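PDB 6SQX: peptide-binding protein from Photobacterium damsela subsp. piscicida, which cleaves the peptidoglycan of potentially competing bacteria as a secreted endopeptidase of the NlpC/P60 family, probably through a cysteine-dependent mechanism. Local coordinates for residues R142-N147 / K267-D272. Sequence-based numbering, arbitrary orientation.
Sequences RGIVVN and KIPVKD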
loop_
_atom_site.group_PDB
_atom_site.type_symbol
_atom_site.label_atom_id
_atom_site.label_comp_id
_atom_site.label_asym_id
_atom_site.label_seq_id
_atom_site.Cartn_x
_atom_site.Cartn_y
_atom_site.Cartn_z
ATOM N N ARG A 142 4.064 -4.650 -22.679
ATOM C CA ARG A 142 4.601 -5.077 -21.392
ATOM C C ARG A 142 5.754 -4.175 -21.007
ATOM O O ARG A 142 6.538 -3.750 -21.858
ATOM C CB ARG A 142 5.097 -6.518 -21.491
ATOM C CG ARG A 142 3.939 -7.506 -21.738
ATOM C CD ARG A 142 4.381 -8.953 -21.963
ATOM N NE ARG A 142 3.187 -9.781 -22.092
ATOM C CZ ARG A 142 3.159 -10.996 -22.624
ATOM N NH1 ARG A 142 4.264 -11.559 -23.119
ATOM N NH2 ARG A 142 1.998 -11.648 -22.658
ATOM N N GLY A 143 5.844 -3.875 -19.707
ATOM C CA GLY A 143 6.856 -2.940 -19.262
ATOM C C GLY A 143 7.299 -3.134 -17.831
ATOM O O GLY A 143 6.946 -4.119 -17.168
ATOM N N ILE A 144 8.098 -2.182 -17.350
ATOM C CA ILE A 144 8.665 -2.255 -16.008
ATOM C C ILE A 144 8.874 -0.840 -15.485
ATOM O O ILE A 144 9.159 0.089 -16.249
ATOM C CB ILE A 144 9.960 -3.113 -16.031
ATOM C CG1 ILE A 144 10.339 -3.598 -14.622
ATOM C CG2 ILE A 144 11.137 -2.380 -16.686
ATOM C CD1 ILE A 144 11.352 -4.725 -14.644
ATOM N N VAL A 145 8.746 -0.681 -14.163
ATOM C CA VAL A 145 9.072 0.586 -13.507
ATOM C C VAL A 145 10.587 0.709 -13.380
ATOM O O VAL A 145 11.247 -0.215 -12.878
ATOM C CB VAL A 145 8.384 0.671 -12.124
ATOM C CG1 VAL A 145 8.794 1.963 -11.382
ATOM C CG2 VAL A 145 6.855 0.610 -12.296
ATOM N N VAL A 146 11.139 1.835 -13.859
ATOM C CA VAL A 146 12.572 2.098 -13.750
ATOM C C VAL A 146 12.923 3.124 -12.674
ATOM O O VAL A 146 14.070 3.143 -12.220
ATOM C CB VAL A 146 13.245 2.439 -15.104
ATOM C CG1 VAL A 146 13.086 1.271 -16.091
ATOM C CG2 VAL A 146 12.734 3.767 -15.710
ATOM N N ASN A 147 12.004 3.988 -12.278
ATOM C CA ASN A 147 12.215 4.864 -11.127
ATOM C C ASN A 147 11.009 4.762 -10.204
ATOM O O ASN A 147 9.874 4.667 -10.679
ATOM C CB ASN A 147 12.388 6.324 -11.555
ATOM C CG ASN A 147 13.722 6.588 -12.223
ATOM O OD1 ASN A 147 14.778 6.234 -11.681
ATOM N ND2 ASN A 147 13.693 7.240 -13.378
ATOM N N LYS A 267 21.015 -6.008 -9.892
ATOM C CA LYS A 267 20.794 -5.415 -11.205
ATOM C C LYS A 267 19.495 -4.608 -11.169
ATOM O O LYS A 267 18.515 -5.001 -10.518
ATOM C CB LYS A 267 20.766 -6.459 -12.322
ATOM C CG LYS A 267 22.065 -7.271 -12.458
ATOM C CD LYS A 267 22.073 -8.072 -13.764
ATOM C CE LYS A 267 23.459 -8.589 -14.111
ATOM N NZ LYS A 267 23.449 -9.097 -15.501
ATOM N N ILE A 268 19.508 -3.444 -11.805
ATOM C CA ILE A 268 18.303 -2.615 -11.834
ATOM C C ILE A 268 17.957 -2.343 -13.290
ATOM O O ILE A 268 18.863 -2.162 -14.129
ATOM C CB ILE A 268 18.472 -1.289 -11.067
ATOM C CG1 ILE A 268 19.655 -0.493 -11.610
ATOM C CG2 ILE A 268 18.590 -1.519 -9.576
ATOM C CD1 ILE A 268 19.762 0.948 -11.069
ATOM N N PRO A 269 16.672 -2.289 -13.630
ATOM C CA PRO A 269 16.289 -1.962 -15.008
ATOM C C PRO A 269 16.431 -0.470 -15.209
ATOM O O PRO A 269 16.051 0.331 -14.347
ATOM C CB PRO A 269 14.804 -2.354 -15.066
ATOM C CG PRO A 269 14.329 -2.152 -13.613
ATOM C CD PRO A 269 15.517 -2.608 -12.774
ATOM N N VAL A 270 16.998 -0.100 -16.347
ATOM C CA VAL A 270 17.111 1.298 -16.717
ATOM C C VAL A 270 16.584 1.467 -18.133
ATOM O O VAL A 270 16.541 0.518 -18.929
ATOM C CB VAL A 270 18.560 1.825 -16.565
ATOM C CG1 VAL A 270 19.012 1.777 -15.091
ATOM C CG2 VAL A 270 19.508 1.043 -17.480
ATOM N N LYS A 271 16.127 2.691 -18.438
ATOM C CA LYS A 271 15.533 2.959 -19.747
ATOM C C LYS A 271 16.632 3.272 -20.756
ATOM O O LYS A 271 17.414 4.217 -20.563
ATOM C CB LYS A 271 14.530 4.111 -19.629
ATOM C CG LYS A 271 13.635 4.326 -20.835
ATOM C CD LYS A 271 12.550 5.291 -20.461
ATOM C CE LYS A 271 11.447 5.332 -21.503
ATOM N NZ LYS A 271 10.309 6.141 -20.968
ATOM N N ASP A 272 16.689 2.485 -21.831
ATOM C CA ASP A 272 17.673 2.695 -22.886
ATOM C C ASP A 272 17.209 3.792 -23.854
ATOM O O ASP A 272 16.098 4.324 -23.752
ATOM C CB ASP A 272 18.056 1.352 -23.531
ATOM C CG ASP A 272 17.094 0.883 -24.647
ATOM O OD1 ASP A 272 16.194 1.618 -25.093
ATOM O OD2 ASP A 272 17.270 -0.271 -25.113
HETATM O O HOH W 1 16.535 2.339 -12.557
#
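The CA atoms of Val-146 and Val-270, 5.5 Å apart, are the closest CA pair across the two segments, yet no direct hydrogen bond joins the backbones: the end of strand 142-145 and the residue after it meet strand 265-271, of another sheet, through side chains and one water. That water donates to both Val-146 O, at 2.6 Å, and Pro-269 O, bridging two acceptors that could not bond to each other. The apolar part centres on the Pro-269 ring, compact and rigid, with no polar side-chain atom and no N-H to satisfy. Ile-144 meets it at about a right angle, laying its CG2 methyl 4.0 Å from Pro-269 CB while its CD1 reaches the neighbouring CG. A chi1 of -162° sends the longer CG1 branch opposite the backbone N, so that the isoleucine touches two ring carbons with two branches. The ring also borders the backbone, its CG lying 3.7 Å from Val-145 O. Val-146 comes in beside the proline carbonyl, with CG1 3.6 Å from Pro-269 O and 4.1 Å from Pro-269 CB. Its short beta-branched side chain suits this approach, and its other methyl, CG2, lies 4.3 Å from Lys-271 CB. The rest of that lysine leads away to bond its ammonium group to Ile-215 O; a long aliphatic stem lets one residue border Val-146 and still reach a polar partner. Ile-144 also packs on Phe-222 and Trp-226 of helix 220-226 and on Ala-277 of strand 277-281, while Pro-269 rests on Leu-259 of strand 259-262. The contact thus joins two five-stranded antiparallel sheets of matching strand order, the first including strands of the SH3b1-type domain and the second consistent with another SH3-like unit, beside helix 220-226, which lies between them in the chain.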